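Local coordinates for protein CT_858 (Chlamydia trachomatis, PDB 3DOR) that is a secreted chlamydial protease, probably acting as a serine-type endopeptidase, whose mature form is a dimer, at residues P360-K365 / V518-A523. Numbering follows the deposited sequence.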
ATOM      1  N   PRO B 360     -10.386  29.474 -18.665  1.00 32.33           N
ATOM      2  CA  PRO B 360     -10.680  28.144 -18.123  1.00 30.83           C
ATOM      3  C   PRO B 360     -10.842  27.089 -19.218  1.00 30.16           C
ATOM      4  O   PRO B 360     -11.273  27.392 -20.332  1.00 28.41           O
ATOM      5  CB  PRO B 360     -11.963  28.373 -17.327  1.00 32.45           C
ATOM      6  CG  PRO B 360     -12.629  29.492 -18.081  1.00 35.92           C
ATOM      7  CD  PRO B 360     -11.476  30.423 -18.372  1.00 32.96           C
ATOM      8  N   LEU B 361     -10.482  25.853 -18.890  1.00 27.98           N
ATOM      9  CA  LEU B 361     -10.586  24.745 -19.833  1.00 29.02           C
ATOM     10  C   LEU B 361     -11.531  23.670 -19.293  1.00 29.52           C
ATOM     11  O   LEU B 361     -11.308  23.128 -18.217  1.00 28.41           O
ATOM     12  CB  LEU B 361      -9.200  24.132 -20.077  1.00 26.39           C
ATOM     13  CG  LEU B 361      -8.100  25.064 -20.604  1.00 27.31           C
ATOM     14  CD1 LEU B 361      -6.775  24.317 -20.668  1.00 24.70           C
ATOM     15  CD2 LEU B 361      -8.491  25.590 -21.972  1.00 24.27           C
ATOM     16  N   GLU B 362     -12.588  23.370 -20.043  1.00 30.44           N
ATOM     17  CA  GLU B 362     -13.548  22.346 -19.641  1.00 32.23           C
ATOM     18  C   GLU B 362     -12.834  21.006 -19.551  1.00 30.24           C
ATOM     19  O   GLU B 362     -12.002  20.692 -20.392  1.00 29.27           O
ATOM     20  CB  GLU B 362     -14.680  22.244 -20.666  1.00 35.17           C
ATOM     21  CG  GLU B 362     -15.930  23.021 -20.303  1.00 45.61           C
ATOM     22  CD  GLU B 362     -16.615  22.463 -19.069  1.00 48.71           C
ATOM     23  OE1 GLU B 362     -16.909  21.250 -19.059  1.00 52.58           O
ATOM     24  OE2 GLU B 362     -16.858  23.235 -18.116  1.00 50.60           O
ATOM     25  N   LEU B 363     -13.159  20.218 -18.532  1.00 28.97           N
ATOM     26  CA  LEU B 363     -12.534  18.918 -18.355  1.00 26.97           C
ATOM     27  C   LEU B 363     -13.508  17.782 -18.592  1.00 27.91           C
ATOM     28  O   LEU B 363     -14.693  17.899 -18.291  1.00 31.66           O
ATOM     29  CB  LEU B 363     -11.982  18.780 -16.932  1.00 24.50           C
ATOM     30  CG  LEU B 363     -10.747  19.611 -16.561  1.00 24.40           C
ATOM     31  CD1 LEU B 363     -10.606  19.723 -15.043  1.00 22.95           C
ATOM     32  CD2 LEU B 363      -9.520  18.947 -17.172  1.00 19.55           C
ATOM     33  N   PRO B 364     -13.025  16.670 -19.161  1.00 27.51           N
ATOM     34  CA  PRO B 364     -13.918  15.536 -19.388  1.00 27.72           C
ATOM     35  C   PRO B 364     -14.218  14.932 -18.007  1.00 28.90           C
ATOM     36  O   PRO B 364     -13.373  14.982 -17.107  1.00 28.84           O
ATOM     37  CB  PRO B 364     -13.080  14.607 -20.264  1.00 27.42           C
ATOM     38  CG  PRO B 364     -11.672  14.958 -19.905  1.00 28.07           C
ATOM     39  CD  PRO B 364     -11.717  16.450 -19.799  1.00 26.90           C
ATOM     40  N   LYS B 365     -15.410  14.368 -17.845  1.00 26.23           N
ATOM     41  CA  LYS B 365     -15.816  13.780 -16.574  1.00 26.85           C
ATOM     42  C   LYS B 365     -15.611  12.278 -16.593  1.00 26.28           C
ATOM     43  O   LYS B 365     -15.341  11.705 -17.641  1.00 25.60           O
ATOM     44  CB  LYS B 365     -17.287  14.101 -16.290  1.00 26.21           C
ATOM     45  CG  LYS B 365     -17.552  15.584 -16.088  1.00 29.23           C
ATOM     46  CD  LYS B 365     -19.023  15.841 -15.791  1.00 33.83           C
ATOM     47  CE  LYS B 365     -19.289  17.326 -15.551  1.00 36.16           C
ATOM     48  NZ  LYS B 365     -19.000  18.141 -16.765  1.00 37.51           N
ATOM     49  N   VAL B 518     -15.237  10.439 -20.170  1.00 29.67           N
ATOM     50  CA  VAL B 518     -16.126  10.822 -21.255  1.00 29.66           C
ATOM     51  C   VAL B 518     -15.779  12.248 -21.675  1.00 29.68           C
ATOM     52  O   VAL B 518     -15.737  13.140 -20.836  1.00 29.62           O
ATOM     53  CB  VAL B 518     -17.601  10.810 -20.816  1.00 33.09           C
ATOM     54  CG1 VAL B 518     -18.486  11.121 -22.010  1.00 32.36           C
ATOM     55  CG2 VAL B 518     -17.967   9.458 -20.216  1.00 35.37           C
ATOM     56  N   ARG B 519     -15.532  12.463 -22.967  1.00 29.05           N
ATOM     57  CA  ARG B 519     -15.203  13.797 -23.470  1.00 28.28           C
ATOM     58  C   ARG B 519     -16.477  14.658 -23.494  1.00 31.41           C
ATOM     59  O   ARG B 519     -17.584  14.125 -23.480  1.00 29.37           O
ATOM     60  CB  ARG B 519     -14.596  13.686 -24.875  1.00 27.45           C
ATOM     61  CG  ARG B 519     -13.279  12.893 -24.907  1.00 25.01           C
ATOM     62  CD  ARG B 519     -12.852  12.515 -26.319  1.00 25.91           C
ATOM     63  NE  ARG B 519     -12.565  13.671 -27.166  1.00 24.18           N
ATOM     64  CZ  ARG B 519     -12.009  13.587 -28.371  1.00 24.98           C
ATOM     65  NH1 ARG B 519     -11.678  12.403 -28.872  1.00 24.93           N
ATOM     66  NH2 ARG B 519     -11.776  14.685 -29.076  1.00 26.61           N
ATOM     67  N   GLU B 520     -16.319  15.981 -23.517  1.00 34.60           N
ATOM     68  CA  GLU B 520     -17.461  16.901 -23.531  1.00 37.53           C
ATOM     69  C   GLU B 520     -18.610  16.464 -24.430  1.00 38.44           C
ATOM     70  O   GLU B 520     -19.769  16.549 -24.041  1.00 38.49           O
ATOM     71  CB  GLU B 520     -17.036  18.303 -23.975  1.00 38.81           C
ATOM     72  CG  GLU B 520     -16.213  19.081 -22.970  1.00 44.42           C
ATOM     73  CD  GLU B 520     -16.013  20.529 -23.397  1.00 47.24           C
ATOM     74  OE1 GLU B 520     -17.018  21.280 -23.412  1.00 47.99           O
ATOM     75  OE2 GLU B 520     -14.860  20.905 -23.724  1.00 45.41           O
ATOM     76  N   HIS B 521     -18.287  16.007 -25.633  1.00 38.80           N
ATOM     77  CA  HIS B 521     -19.308  15.588 -26.580  1.00 41.72           C
ATOM     78  C   HIS B 521     -19.799  14.145 -26.477  1.00 40.69           C
ATOM     79  O   HIS B 521     -20.563  13.695 -27.329  1.00 41.16           O
ATOM     80  CB  HIS B 521     -18.832  15.892 -28.000  1.00 45.33           C
ATOM     81  CG  HIS B 521     -18.642  17.356 -28.255  1.00 52.29           C
ATOM     82  ND1 HIS B 521     -17.511  17.873 -28.847  1.00 54.38           N
ATOM     83  CD2 HIS B 521     -19.433  18.417 -27.957  1.00 53.89           C
ATOM     84  CE1 HIS B 521     -17.610  19.191 -28.902  1.00 54.65           C
ATOM     85  NE2 HIS B 521     -18.765  19.544 -28.369  1.00 55.17           N
ATOM     86  N   GLY B 522     -19.367  13.417 -25.450  1.00 38.81           N
ATOM     87  CA  GLY B 522     -19.851  12.053 -25.276  1.00 35.86           C
ATOM     88  C   GLY B 522     -18.993  10.854 -25.640  1.00 35.19           C
ATOM     89  O   GLY B 522     -19.291   9.737 -25.211  1.00 35.32           O
ATOM     90  N   ALA B 523     -17.941  11.048 -26.428  1.00 32.44           N
ATOM     91  CA  ALA B 523     -17.088   9.921 -26.799  1.00 30.29           C
ATOM     92  C   ALA B 523     -16.216   9.488 -25.623  1.00 29.24           C
ATOM     93  O   ALA B 523     -15.793  10.323 -24.819  1.00 29.88           O
ATOM     94  CB  ALA B 523     -16.205  10.300 -27.991  1.00 29.27           C
TER
HETATM   95  O   HOH W   1     -13.046  19.194 -22.398  1.00 42.24           O
HETATM   96  O   HOH W   2     -17.690  14.833 -19.985  1.00 29.82           O
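Val518 pairs with Lys365 where two antiparallel strands begin to part, a worked example of how a bridging water links a turn to a strand where direct backbone bonding ends. Val518 N donates to Lys365 O at 2.8 Å, almost in line with the carbonyl bond. The return bond of this hydrogen-bonded pair, from Lys365 N to Val518 O, is weak, with an N-H...O angle of only 127°. A water shares the Lys365 N-H and donates to Val518 O at 2.7 Å, bridging the two atoms. Beside the pair, Pro364 CB packs 3.1 Å from Val518 O, so that this carbonyl is approached by a ring carbon as well as by its polar partners.

Arg519 adds the next step, its CA lying 3.9 Å from Pro364 CB, while its side chain turns away to salt bridges with Asp478 and Glu531. Here strand 507-518 of the antiparallel sheet in the peptidase S41 region leaves its neighbour 361-368, and the chain reverses in a type I beta turn, Arg519 to Gly522, followed by a G1 beta bulge; Gly522 N on Arg519 O closes the turn.

Glu520 lies within that turn, and the end of its side chain comes close to Glu362. With CG anti to the carbonyl carbon (chi1 -72°) and the chain extended beyond it, its carboxylate arrives beside the aliphatic base of Glu362, OE2 lying 3.3 Å from Glu362 CB. The two side chains cross at about a right angle, their carboxylate planes 61° apart. Glu362 OE1 and Glu520 OE1 lie 4.4 Å apart, a proximity of like charges that probably costs some energy, perhaps eased by Lys444, a distant and weak ion-pair partner of Glu362. A second water donates to both Glu520 OE2 and Glu362 O, tying the turn to the strand's backbone. Gly522 then takes the bulge position with a positive phi, and Arg519 N donates to Ala523 O.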